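Local atomic coordinates of calreticulin, putative (Trypanosoma cruzi, PDB entry 5HCF), a protein that probably acts as a chaperone of the endoplasmic reticulum, binding both carbohydrate and peptide parts of its clients through a globular domain with a legume lectin fold. Residues Trp14-His19 with Tyr52-Ala57; Val26-Gly31 with Lys39-Arg44; Leu69-Ser74 with Tyr105-Gly110; Gly86-Leu91 with Ser222-Ile227. All coordinates share one frame; numbering follows the deposited sequence.

Contact 1 of 4, residues Trp14-His19 with Tyr52-Ala57; sequences WTTSKH and YALSTA
Thr15 and Ser55 face each other as an antiparallel hydrogen-bonded pair, fastening the short strand 15-16 to strand 50-62 at the edge of one sheet of the legume lectin fold. Two backbone bonds join them: Thr15 N gives to Ser55 O at 2.7 Å, and Ser55 N gives to Thr15 O at 2.9 Å. Beyond the non-hydrogen-bonded pair Thr16 and Leu54, Ser17 N meets Ala53 O at 2.8 Å in an almost straight bond, 178° at the hydrogen. The chain then turns off. Ser17 OG, anti to its own N (chi1 170°), accepts His19 N at 2.9 Å in an ST turn, and the same hydroxyl lies within hydrogen-bonding reach of the carbonyl oxygens of Glu97 and Phe99.

Apolar contact centres on the Trp14 indole. Thr56 CB stands over the five-membered ring, 3.5 Å from its centroid, in a CH-pi contact, and Thr56 CG2 extends over the benzene side, 3.3 Å from Trp14 CZ2. Thr56 OG1 is hydrogen-bonded to His13 O. Three main-chain hydrogen bonds thus attach the edge strand, while the Trp14 indole beside it is buried with its N-H bonded to Glu6.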
loop_
_atom_site.group_PDB
_atom_site.type_symbol
_atom_site.label_atom_id
_atom_site.label_comp_id
_atom_site.label_asym_id
_atom_site.label_seq_id
_atom_site.Cartn_x
_atom_site.Cartn_y
_atom_site.Cartn_z
ATOM N N TRP A 14 0.880 -1.482 17.619
ATOM C CA TRP A 14 0.656 -0.355 16.723
ATOM C C TRP A 14 0.313 0.895 17.527
ATOM O O TRP A 14 -0.563 0.866 18.393
ATOM C CB TRP A 14 -0.459 -0.662 15.726
ATOM C CG TRP A 14 -0.011 -1.476 14.552
ATOM C CD1 TRP A 14 0.315 -2.799 14.547
ATOM C CD2 TRP A 14 0.169 -1.014 13.207
ATOM N NE1 TRP A 14 0.683 -3.193 13.285
ATOM C CE2 TRP A 14 0.602 -2.115 12.442
ATOM C CE3 TRP A 14 0.009 0.225 12.578
ATOM C CZ2 TRP A 14 0.870 -2.016 11.075
ATOM C CZ3 TRP A 14 0.275 0.322 11.223
ATOM C CH2 TRP A 14 0.701 -0.793 10.486
ATOM N N THR A 15 1.007 1.991 17.244
ATOM C CA THR A 15 0.792 3.231 17.979
ATOM C C THR A 15 -0.044 4.229 17.192
ATOM O O THR A 15 0.268 4.550 16.048
ATOM C CB THR A 15 2.122 3.901 18.356
ATOM O OG1 THR A 15 2.966 2.951 19.017
ATOM C CG2 THR A 15 1.870 5.076 19.275
ATOM N N THR A 16 -1.101 4.727 17.825
ATOM C CA THR A 16 -1.995 5.690 17.199
ATOM C C THR A 16 -1.529 7.109 17.499
ATOM O O THR A 16 -1.229 7.441 18.642
ATOM C CB THR A 16 -3.446 5.508 17.685
ATOM O OG1 THR A 16 -3.815 4.125 17.591
ATOM C CG2 THR A 16 -4.399 6.346 16.844
ATOM N N SER A 17 -1.480 7.946 16.469
ATOM C CA SER A 17 -0.906 9.282 16.589
ATOM C C SER A 17 -1.641 10.184 17.578
ATOM O O SER A 17 -2.805 9.957 17.898
ATOM C CB SER A 17 -0.873 9.953 15.220
ATOM O OG SER A 17 -0.534 11.324 15.340
ATOM N N LYS A 18 -0.938 11.199 18.074
ATOM C CA LYS A 18 -1.538 12.194 18.952
ATOM C C LYS A 18 -1.635 13.544 18.239
ATOM O O LYS A 18 -1.813 14.589 18.873
ATOM C CB LYS A 18 -0.731 12.340 20.243
ATOM C CG LYS A 18 -0.770 11.132 21.154
ATOM C CD LYS A 18 -0.056 11.433 22.465
ATOM C CE LYS A 18 -1.052 11.515 23.622
ATOM N NZ LYS A 18 -1.457 10.158 24.101
ATOM N N HIS A 19 -1.517 13.520 16.916
ATOM C CA HIS A 19 -1.545 14.749 16.133
ATOM C C HIS A 19 -2.933 15.385 16.158
ATOM O O HIS A 19 -3.075 16.585 15.921
ATOM C CB HIS A 19 -1.110 14.475 14.693
ATOM C CG HIS A 19 -1.008 15.706 13.849
ATOM N ND1 HIS A 19 0.029 16.606 13.968
ATOM C CD2 HIS A 19 -1.811 16.186 12.869
ATOM C CE1 HIS A 19 -0.139 17.587 13.098
ATOM N NE2 HIS A 19 -1.249 17.356 12.420
ATOM N N TYR A 52 -7.607 8.561 10.048
ATOM C CA TYR A 52 -6.923 7.516 10.796
ATOM C C TYR A 52 -5.412 7.700 10.664
ATOM O O TYR A 52 -4.920 8.130 9.623
ATOM C CB TYR A 52 -7.357 6.129 10.307
ATOM C CG TYR A 52 -8.820 5.832 10.565
ATOM C CD1 TYR A 52 -9.817 6.363 9.749
ATOM C CD2 TYR A 52 -9.205 5.024 11.629
ATOM C CE1 TYR A 52 -11.158 6.094 9.989
ATOM C CE2 TYR A 52 -10.540 4.751 11.877
ATOM C CZ TYR A 52 -11.513 5.288 11.057
ATOM O OH TYR A 52 -12.838 5.011 11.316
ATOM N N ALA A 53 -4.683 7.392 11.729
ATOM C CA ALA A 53 -3.229 7.522 11.726
ATOM C C ALA A 53 -2.618 6.660 12.819
ATOM O O ALA A 53 -2.548 7.068 13.977
ATOM C CB ALA A 53 -2.818 8.972 11.907
ATOM N N LEU A 54 -2.174 5.469 12.435
ATOM C CA LEU A 54 -1.493 4.561 13.349
ATOM C C LEU A 54 -0.361 3.828 12.631
ATOM O O LEU A 54 -0.407 3.618 11.418
ATOM C CB LEU A 54 -2.496 3.583 13.976
ATOM C CG LEU A 54 -3.425 2.767 13.068
ATOM C CD1 LEU A 54 -2.722 1.596 12.425
ATOM C CD2 LEU A 54 -4.637 2.285 13.853
ATOM N N SER A 55 0.657 3.446 13.390
ATOM C CA SER A 55 1.889 2.929 12.806
ATOM C C SER A 55 2.564 1.910 13.710
ATOM O O SER A 55 2.262 1.816 14.900
ATOM C CB SER A 55 2.864 4.076 12.508
ATOM O OG SER A 55 2.946 4.983 13.595
ATOM N N THR A 56 3.470 1.137 13.128
ATOM C CA THR A 56 4.284 0.212 13.899
ATOM C C THR A 56 5.696 0.211 13.326
ATOM O O THR A 56 5.896 0.500 12.146
ATOM C CB THR A 56 3.706 -1.216 13.893
ATOM O OG1 THR A 56 4.394 -2.016 14.862
ATOM C CG2 THR A 56 3.843 -1.849 12.516
ATOM N N ALA A 57 6.672 -0.105 14.165
ATOM C CA ALA A 57 8.063 -0.092 13.743
ATOM C C ALA A 57 8.511 -1.473 13.294
ATOM O O ALA A 57 8.155 -2.481 13.912
ATOM C CB ALA A 57 8.955 0.416 14.865
#

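Contact 2 of 4, residues Val26-Gly31 with Lys39-Arg44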
loop_
_atom_site.group_PDB
_atom_site.type_symbol
_atom_site.label_atom_id
_atom_site.label_comp_id
_atom_site.label_asym_id
_atom_site.label_seq_id
_atom_site.Cartn_x
_atom_site.Cartn_y
_atom_site.Cartn_z
ATOM N N VAL A 26 -9.953 1.956 15.828
ATOM C CA VAL A 26 -9.730 0.743 15.059
ATOM C C VAL A 26 -9.831 -0.471 15.970
ATOM O O VAL A 26 -9.663 -0.365 17.185
ATOM C CB VAL A 26 -8.353 0.745 14.354
ATOM C CG1 VAL A 26 -8.172 2.015 13.525
ATOM C CG2 VAL A 26 -7.226 0.580 15.370
ATOM N N GLU A 27 -10.098 -1.628 15.375
ATOM C CA GLU A 27 -10.224 -2.865 16.132
ATOM C C GLU A 27 -9.812 -4.064 15.287
ATOM O O GLU A 27 -9.805 -3.997 14.060
ATOM C CB GLU A 27 -11.658 -3.052 16.624
ATOM C CG GLU A 27 -12.613 -3.442 15.512
ATOM C CD GLU A 27 -14.045 -3.529 15.974
ATOM O OE1 GLU A 27 -14.279 -3.525 17.204
ATOM O OE2 GLU A 27 -14.935 -3.609 15.103
ATOM N N ILE A 28 -9.471 -5.159 15.951
ATOM C CA ILE A 28 -9.249 -6.421 15.266
ATOM C C ILE A 28 -10.605 -7.080 15.035
ATOM O O ILE A 28 -11.368 -7.287 15.979
ATOM C CB ILE A 28 -8.329 -7.357 16.076
ATOM C CG1 ILE A 28 -6.952 -6.712 16.284
ATOM C CG2 ILE A 28 -8.220 -8.719 15.404
ATOM C CD1 ILE A 28 -6.234 -6.327 14.999
ATOM N N SER A 29 -10.905 -7.414 13.785
ATOM C CA SER A 29 -12.228 -7.927 13.439
ATOM C C SER A 29 -12.261 -8.592 12.067
ATOM O O SER A 29 -11.454 -8.274 11.193
ATOM C CB SER A 29 -13.260 -6.799 13.484
ATOM O OG SER A 29 -14.349 -7.083 12.625
ATOM N N ALA A 30 -13.202 -9.516 11.893
ATOM C CA ALA A 30 -13.372 -10.232 10.633
ATOM C C ALA A 30 -14.441 -9.613 9.731
ATOM O O ALA A 30 -14.637 -10.064 8.604
ATOM C CB ALA A 30 -13.695 -11.689 10.905
ATOM N N GLY A 31 -15.153 -8.607 10.234
ATOM C CA GLY A 31 -16.172 -7.928 9.447
ATOM C C GLY A 31 -17.552 -8.558 9.544
ATOM O O GLY A 31 -17.727 -9.559 10.238
ATOM N N LYS A 39 -9.168 -16.486 10.553
ATOM C CA LYS A 39 -8.139 -16.115 9.584
ATOM C C LYS A 39 -8.499 -14.854 8.804
ATOM O O LYS A 39 -7.631 -14.241 8.181
ATOM C CB LYS A 39 -7.860 -17.243 8.595
ATOM C CG LYS A 39 -7.305 -18.507 9.214
ATOM C CD LYS A 39 -6.888 -19.487 8.125
ATOM C CE LYS A 39 -8.088 -20.146 7.450
ATOM N NZ LYS A 39 -7.665 -21.374 6.714
ATOM N N SER A 40 -9.778 -14.485 8.803
ATOM C CA SER A 40 -10.208 -13.274 8.110
ATOM C C SER A 40 -10.054 -12.053 9.002
ATOM O O SER A 40 -10.325 -10.930 8.576
ATOM C CB SER A 40 -11.657 -13.393 7.631
ATOM O OG SER A 40 -11.797 -14.393 6.635
ATOM N N LYS A 41 -9.622 -12.271 10.239
ATOM C CA LYS A 41 -9.428 -11.162 11.167
ATOM C C LYS A 41 -8.341 -10.209 10.674
ATOM O O LYS A 41 -7.364 -10.630 10.049
ATOM C CB LYS A 41 -9.087 -11.678 12.566
ATOM C CG LYS A 41 -10.259 -12.324 13.289
ATOM C CD LYS A 41 -9.899 -12.688 14.722
ATOM C CE LYS A 41 -11.146 -12.960 15.551
ATOM N NZ LYS A 41 -10.804 -13.437 16.922
ATOM N N GLY A 42 -8.521 -8.922 10.955
ATOM C CA GLY A 42 -7.576 -7.908 10.529
ATOM C C GLY A 42 -7.856 -6.562 11.165
ATOM O O GLY A 42 -8.699 -6.448 12.054
ATOM N N LEU A 43 -7.137 -5.540 10.712
ATOM C CA LEU A 43 -7.293 -4.192 11.243
ATOM C C LEU A 43 -8.504 -3.524 10.608
ATOM O O LEU A 43 -8.543 -3.300 9.397
ATOM C CB LEU A 43 -6.029 -3.370 10.992
ATOM C CG LEU A 43 -5.866 -2.040 11.729
ATOM C CD1 LEU A 43 -6.752 -0.979 11.130
ATOM C CD2 LEU A 43 -6.160 -2.218 13.210
ATOM N N ARG A 44 -9.500 -3.218 11.428
ATOM C CA ARG A 44 -10.755 -2.678 10.924
ATOM C C ARG A 44 -10.981 -1.243 11.390
ATOM O O ARG A 44 -10.920 -0.951 12.588
ATOM C CB ARG A 44 -11.923 -3.564 11.359
ATOM C CG ARG A 44 -13.284 -3.070 10.925
ATOM C CD ARG A 44 -14.379 -4.016 11.399
ATOM N NE ARG A 44 -15.707 -3.518 11.050
ATOM C CZ ARG A 44 -16.390 -2.638 11.774
ATOM N NH1 ARG A 44 -15.883 -2.163 12.903
ATOM N NH2 ARG A 44 -17.587 -2.238 11.369
#
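Glu27 and Arg44 pair across a beta hairpin whose strands, 26-29 and 42-45, are joined by a long loop and form an outlying part of one sheet of the legume lectin fold. Backbone bonds in both directions link Glu27 with Arg44 and Ser29 with Gly42. Three side chains, those of Glu27, Ser29 and Arg44, share one face of the hairpin.

Arg44 runs along that face. Its CB lies 3.5 Å from Glu27 O, close beside the partner strand. From CG to NE the chain is fully extended, CG being anti to the backbone N (chi1 178°), and this carries CD past Ser29, 3.3 Å from Ser29 OG. Arg44 NE is about equally far, 4.1 Å, from Ser29 OG and from Glu27 OE2, and bonds to neither. At the tip Arg44 NH1 forms a salt bridge with Glu27 OE2 at 2.8 Å. The hydrogen bond within it is weak, 116° at the hydrogen; the carboxylate and guanidinium planes are 43° apart. The two side chains lie side by side and point the same way.

On the other face Val26 CG2 meets Leu43 CD2 at 3.7 Å, and both residues continue inward, Val26 onto Tyr52 and Leu54, Leu43 onto Phe8. Ile28 lays CD1 against the backbone, 3.8 Å from Gly42 O. Just before strand 42-45 the Lys41 ammonium forms a salt bridge with Glu38; at the end of strand 26-29 Ser29 OG closes an ST turn by accepting Gly31 N at 2.9 Å.

Contact 3 of 4, residues Leu69-Ser74 with Tyr105-Gly110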
loop_
_atom_site.group_PDB
_atom_site.type_symbol
_atom_site.label_atom_id
_atom_site.label_comp_id
_atom_site.label_asym_id
_atom_site.label_seq_id
_atom_site.Cartn_x
_atom_site.Cartn_y
_atom_site.Cartn_z
ATOM N N LEU A 69 12.809 -5.219 -3.490
ATOM C CA LEU A 69 11.947 -4.895 -2.371
ATOM C C LEU A 69 10.511 -5.131 -2.797
ATOM O O LEU A 69 10.053 -4.575 -3.793
ATOM C CB LEU A 69 12.153 -3.448 -1.909
ATOM C CG LEU A 69 11.312 -3.025 -0.698
ATOM C CD1 LEU A 69 11.783 -3.750 0.548
ATOM C CD2 LEU A 69 11.369 -1.524 -0.489
ATOM N N VAL A 70 9.814 -5.982 -2.053
ATOM C CA VAL A 70 8.434 -6.320 -2.370
ATOM C C VAL A 70 7.511 -5.954 -1.214
ATOM O O VAL A 70 7.748 -6.351 -0.066
ATOM C CB VAL A 70 8.277 -7.819 -2.690
ATOM C CG1 VAL A 70 6.858 -8.121 -3.158
ATOM C CG2 VAL A 70 9.287 -8.245 -3.745
ATOM N N VAL A 71 6.455 -5.208 -1.532
ATOM C CA VAL A 71 5.452 -4.795 -0.553
ATOM C C VAL A 71 4.091 -5.361 -0.926
ATOM O O VAL A 71 3.665 -5.268 -2.075
ATOM C CB VAL A 71 5.339 -3.256 -0.450
ATOM C CG1 VAL A 71 4.671 -2.853 0.860
ATOM C CG2 VAL A 71 6.702 -2.610 -0.575
ATOM N N SER A 72 3.408 -5.948 0.047
ATOM C CA SER A 72 2.088 -6.502 -0.196
ATOM C C SER A 72 1.177 -6.294 1.007
ATOM O O SER A 72 1.630 -6.327 2.154
ATOM C CB SER A 72 2.191 -7.990 -0.533
ATOM O OG SER A 72 0.978 -8.467 -1.085
ATOM N N PHE A 73 -0.103 -6.055 0.736
ATOM C CA PHE A 73 -1.117 -5.978 1.778
ATOM C C PHE A 73 -2.489 -6.068 1.133
ATOM O O PHE A 73 -2.622 -5.891 -0.078
ATOM C CB PHE A 73 -0.985 -4.686 2.588
ATOM C CG PHE A 73 -1.544 -3.471 1.894
ATOM C CD1 PHE A 73 -0.813 -2.816 0.913
ATOM C CD2 PHE A 73 -2.798 -2.976 2.230
ATOM C CE1 PHE A 73 -1.323 -1.698 0.276
ATOM C CE2 PHE A 73 -3.310 -1.856 1.599
ATOM C CZ PHE A 73 -2.573 -1.217 0.621
ATOM N N SER A 74 -3.506 -6.353 1.939
ATOM C CA SER A 74 -4.870 -6.429 1.431
ATOM C C SER A 74 -5.781 -5.442 2.154
ATOM O O SER A 74 -5.583 -5.152 3.333
ATOM C CB SER A 74 -5.419 -7.850 1.567
ATOM O OG SER A 74 -5.444 -8.256 2.925
ATOM N N TYR A 105 7.278 10.221 3.991
ATOM C CA TYR A 105 7.289 8.801 3.665
ATOM C C TYR A 105 8.187 8.566 2.460
ATOM O O TYR A 105 8.554 9.511 1.765
ATOM C CB TYR A 105 5.869 8.292 3.392
ATOM C CG TYR A 105 5.167 9.017 2.264
ATOM C CD1 TYR A 105 4.351 10.108 2.518
ATOM C CD2 TYR A 105 5.335 8.621 0.943
ATOM C CE1 TYR A 105 3.720 10.781 1.495
ATOM C CE2 TYR A 105 4.706 9.289 -0.089
ATOM C CZ TYR A 105 3.899 10.367 0.196
ATOM O OH TYR A 105 3.267 11.037 -0.826
ATOM N N TRP A 106 8.558 7.313 2.228
ATOM C CA TRP A 106 9.250 6.942 1.003
ATOM C C TRP A 106 8.243 6.424 -0.011
ATOM O O TRP A 106 8.345 6.710 -1.202
ATOM C CB TRP A 106 10.319 5.879 1.253
ATOM C CG TRP A 106 10.930 5.344 -0.026
ATOM C CD1 TRP A 106 11.718 6.029 -0.909
ATOM C CD2 TRP A 106 10.793 4.019 -0.559
ATOM N NE1 TRP A 106 12.080 5.212 -1.955
ATOM C CE2 TRP A 106 11.528 3.974 -1.764
ATOM C CE3 TRP A 106 10.125 2.866 -0.134
ATOM C CZ2 TRP A 106 11.612 2.819 -2.548
ATOM C CZ3 TRP A 106 10.209 1.720 -0.913
ATOM C CH2 TRP A 106 10.945 1.706 -2.108
ATOM N N LEU A 107 7.286 5.633 0.471
ATOM C CA LEU A 107 6.270 5.050 -0.392
ATOM C C LEU A 107 4.855 5.203 0.164
ATOM O O LEU A 107 4.606 4.966 1.347
ATOM C CB LEU A 107 6.571 3.563 -0.628
ATOM C CG LEU A 107 5.595 2.754 -1.495
ATOM C CD1 LEU A 107 5.716 3.115 -2.977
ATOM C CD2 LEU A 107 5.785 1.253 -1.286
ATOM N N MET A 108 3.941 5.619 -0.705
ATOM C CA MET A 108 2.515 5.585 -0.408
ATOM C C MET A 108 1.848 4.680 -1.434
ATOM O O MET A 108 1.861 4.970 -2.634
ATOM C CB MET A 108 1.906 6.984 -0.431
ATOM C CG MET A 108 0.395 7.004 -0.262
ATOM S SD MET A 108 -0.250 8.668 0.014
ATOM C CE MET A 108 -1.774 8.604 -0.931
ATOM N N PHE A 109 1.271 3.582 -0.959
ATOM C CA PHE A 109 0.841 2.504 -1.844
ATOM C C PHE A 109 -0.506 1.905 -1.437
ATOM O O PHE A 109 -0.680 1.474 -0.298
ATOM C CB PHE A 109 1.934 1.425 -1.862
ATOM C CG PHE A 109 1.577 0.195 -2.643
ATOM C CD1 PHE A 109 1.164 0.285 -3.959
ATOM C CD2 PHE A 109 1.669 -1.060 -2.054
ATOM C CE1 PHE A 109 0.838 -0.852 -4.670
ATOM C CE2 PHE A 109 1.347 -2.198 -2.758
ATOM C CZ PHE A 109 0.932 -2.096 -4.069
ATOM N N GLY A 110 -1.458 1.893 -2.368
ATOM C CA GLY A 110 -2.739 1.248 -2.132
ATOM C C GLY A 110 -3.910 1.939 -2.807
ATOM O O GLY A 110 -3.742 2.994 -3.421
#
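The interior of a beta sandwich is filled here by Phe73 and Phe109, with Val71, Leu107, Leu69 and Trp106 beside them; strands 69-74 and 107-109 belong to the two opposing sheets. The Phe73 ring presents its edge to the face of Phe109, offset, with centroids 5.8 Å apart and planes at 82°. Phe73 CE1 comes within 3.8 Å of Phe109 CD2 and within 3.3 Å of Phe109 O, while Phe73 CZ lies 3.7 Å from Gly110 CA, which sits at the ring edge near its plane. A chi1 of 78°, with CG between the backbone N and carbonyl carbon, swings the Phe73 ring across to this corner of the chain.

No hydrogen bond crosses the gap, as expected of facing sheets in a legume lectin fold: the strand axes pass 9.9 Å apart. Val71 CG2 slides past Leu107 CD2 at 4.0 Å, the two side chains pointing in opposite directions. Trp106 and Leu107 both face Leu90 in a classic beta bulge, which lets these consecutive residues both point toward strand 69-74. Leu69 CD2 accordingly meets the benzene end of the indole, 3.5 Å from Trp106 CZ3 and 3.6 Å from Trp106 CH2.

Contact 4 of 4, residues Gly86-Leu91 with Ser222-Ile227; sequences GYIKLL and SIFKDI
Ile88 carries CG1 between its backbone N and carbonyl carbon (chi1 73°), and the extended continuation (chi2 173°) places CD1 beside Ile227. There Ile88 CD1 meets Ile227 CG2 at 4.1 Å, the two side chains sliding past each other in opposite directions. The other branch of Ile88, CG2, approaches Phe224 CD2 at 4.3 Å. Phe224, with CG beside its own N (chi1 -68°), reaches across to the backbone of Gly86: Phe224 CE2 is 3.6 Å from Gly86 O, and Phe224 CZ is 3.7 Å from Gly86 CA. Tyr87 N lies near the plane of the ring, at its edge, 4.3 Å from Phe224 CE2.

These residues come from the two facing sheets of the lectin-type sandwich, 83-91 from one and 223-230 from the other. No hydrogen bond passes between the segments; the contacts are van der Waals. Phe73 touches both isoleucines from strand 69-76, while Val75 and Ile213 also touch Phe224. The Tyr87 side chain points away from this interior and meets the His121 ring edge-to-face, with an acetic acid molecule, probably from the crystallisation liquor, about 3 Å from its side chain; in related calreticulins that surface of the sheet carries the glycan site.

Strand 223-227 is itself irregular. Asp226 and Ile227 both face Glu6 in a G1 beta bulge, with Asp226 in the left-handed region and its OD1 hydrogen-bonded to His5.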
loop_
_atom_site.group_PDB
_atom_site.type_symbol
_atom_site.label_atom_id
_atom_site.label_comp_id
_atom_site.label_asym_id
_atom_site.label_seq_id
_atom_site.Cartn_x
_atom_site.Cartn_y
_atom_site.Cartn_z
ATOM N N GLY A 86 -7.461 3.362 1.267
ATOM C CA GLY A 86 -7.103 2.036 1.738
ATOM C C GLY A 86 -5.652 1.744 1.415
ATOM O O GLY A 86 -5.280 0.609 1.115
ATOM N N TYR A 87 -4.827 2.783 1.490
ATOM C CA TYR A 87 -3.416 2.667 1.152
ATOM C C TYR A 87 -2.537 2.744 2.397
ATOM O O TYR A 87 -2.922 3.339 3.404
ATOM C CB TYR A 87 -3.023 3.768 0.170
ATOM C CG TYR A 87 -3.436 5.153 0.621
ATOM C CD1 TYR A 87 -2.626 5.900 1.475
ATOM C CD2 TYR A 87 -4.637 5.712 0.201
ATOM C CE1 TYR A 87 -3.003 7.171 1.894
ATOM C CE2 TYR A 87 -5.020 6.978 0.614
ATOM C CZ TYR A 87 -4.201 7.702 1.457
ATOM O OH TYR A 87 -4.584 8.959 1.864
ATOM N N ILE A 88 -1.349 2.150 2.315
ATOM C CA ILE A 88 -0.390 2.189 3.414
ATOM C C ILE A 88 0.829 3.025 3.037
ATOM O O ILE A 88 1.019 3.370 1.865
ATOM C CB ILE A 88 0.087 0.778 3.817
ATOM C CG1 ILE A 88 1.036 0.219 2.750
ATOM C CG2 ILE A 88 -1.100 -0.144 4.041
ATOM C CD1 ILE A 88 1.699 -1.087 3.130
ATOM N N LYS A 89 1.648 3.348 4.035
ATOM C CA LYS A 89 2.870 4.114 3.814
ATOM C C LYS A 89 4.080 3.434 4.442
ATOM O O LYS A 89 3.980 2.829 5.510
ATOM C CB LYS A 89 2.727 5.528 4.383
ATOM C CG LYS A 89 1.656 6.384 3.711
ATOM C CD LYS A 89 1.590 7.753 4.365
ATOM C CE LYS A 89 0.793 8.733 3.536
ATOM N NZ LYS A 89 0.756 10.076 4.174
ATOM N N LEU A 90 5.226 3.550 3.779
ATOM C CA LEU A 90 6.487 3.079 4.341
ATOM C C LEU A 90 7.371 4.293 4.620
ATOM O O LEU A 90 7.637 5.092 3.722
ATOM C CB LEU A 90 7.176 2.095 3.391
ATOM C CG LEU A 90 6.305 0.944 2.873
ATOM C CD1 LEU A 90 7.087 0.054 1.925
ATOM C CD2 LEU A 90 5.742 0.131 4.024
ATOM N N LEU A 91 7.816 4.436 5.865
ATOM C CA LEU A 91 8.463 5.671 6.288
ATOM C C LEU A 91 9.827 5.440 6.916
ATOM O O LEU A 91 10.033 4.450 7.621
ATOM C CB LEU A 91 7.576 6.417 7.288
ATOM C CG LEU A 91 6.076 6.512 6.992
ATOM C CD1 LEU A 91 5.293 5.433 7.727
ATOM C CD2 LEU A 91 5.544 7.891 7.352
ATOM N N SER A 222 -13.421 -0.552 6.606
ATOM C CA SER A 222 -12.368 -1.243 5.854
ATOM C C SER A 222 -11.521 -2.141 6.754
ATOM O O SER A 222 -11.324 -1.846 7.931
ATOM C CB SER A 222 -11.467 -0.237 5.132
ATOM O OG SER A 222 -12.160 0.424 4.084
ATOM N N ILE A 223 -11.023 -3.239 6.195
ATOM C CA ILE A 223 -10.191 -4.167 6.953
ATOM C C ILE A 223 -8.854 -4.423 6.256
ATOM O O ILE A 223 -8.811 -4.897 5.120
ATOM C CB ILE A 223 -10.915 -5.507 7.181
ATOM C CG1 ILE A 223 -12.260 -5.268 7.873
ATOM C CG2 ILE A 223 -10.039 -6.469 7.994
ATOM C CD1 ILE A 223 -13.053 -6.531 8.103
ATOM N N PHE A 224 -7.764 -4.111 6.948
ATOM C CA PHE A 224 -6.418 -4.315 6.415
ATOM C C PHE A 224 -5.855 -5.652 6.878
ATOM O O PHE A 224 -6.057 -6.045 8.026
ATOM C CB PHE A 224 -5.485 -3.183 6.852
ATOM C CG PHE A 224 -5.820 -1.845 6.248
ATOM C CD1 PHE A 224 -6.855 -1.078 6.755
ATOM C CD2 PHE A 224 -5.092 -1.353 5.176
ATOM C CE1 PHE A 224 -7.158 0.153 6.202
ATOM C CE2 PHE A 224 -5.391 -0.127 4.622
ATOM C CZ PHE A 224 -6.423 0.627 5.134
ATOM N N LYS A 225 -5.159 -6.353 5.988
ATOM C CA LYS A 225 -4.513 -7.612 6.354
ATOM C C LYS A 225 -3.161 -7.831 5.674
ATOM O O LYS A 225 -2.872 -7.248 4.627
ATOM C CB LYS A 225 -5.423 -8.799 6.029
ATOM C CG LYS A 225 -6.565 -9.012 7.003
ATOM C CD LYS A 225 -7.478 -10.140 6.537
ATOM C CE LYS A 225 -6.734 -11.462 6.434
ATOM N NZ LYS A 225 -6.022 -11.787 7.693
ATOM N N ASP A 226 -2.351 -8.685 6.294
ATOM C CA ASP A 226 -1.141 -9.235 5.698
ATOM C C ASP A 226 -0.230 -8.204 5.034
ATOM O O ASP A 226 0.010 -8.261 3.822
ATOM C CB ASP A 226 -1.522 -10.310 4.678
ATOM C CG ASP A 226 -2.277 -11.466 5.308
ATOM O OD1 ASP A 226 -1.670 -12.222 6.096
ATOM O OD2 ASP A 226 -3.484 -11.614 5.019
ATOM N N ILE A 227 0.279 -7.265 5.826
ATOM C CA ILE A 227 1.312 -6.359 5.342
ATOM C C ILE A 227 2.647 -7.094 5.299
ATOM O O ILE A 227 3.280 -7.314 6.331
ATOM C CB ILE A 227 1.426 -5.102 6.219
ATOM C CG1 ILE A 227 0.090 -4.359 6.238
ATOM C CG2 ILE A 227 2.538 -4.190 5.712
ATOM C CD1 ILE A 227 0.065 -3.158 7.149
#

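Overall arrangement
Contacts 1 and 2 join neighbouring strands, each within its own sheet, and rest on backbone hydrogen bonds, whereas contacts 3 and 4 bridge the two sheets, are mainly apolar and have no hydrogen bond between their segments. Contact 2 lies at the surface and alone has a salt bridge between its segments; contact 1 is buried but peripheral, and the centres of contacts 3 and 4 lie about 4 and 5 Å from the centre of the chain. The latter two share the same pair of sheets: strands 69-76 and 223-230 are neighbours in one, 83-91 and 107-114 in the other, with Phe109 O close to Ile88 N at 2.8 Å. Contact 2 meets contact 4 through Leu43 and Phe224; Trp14 also touches Ile227.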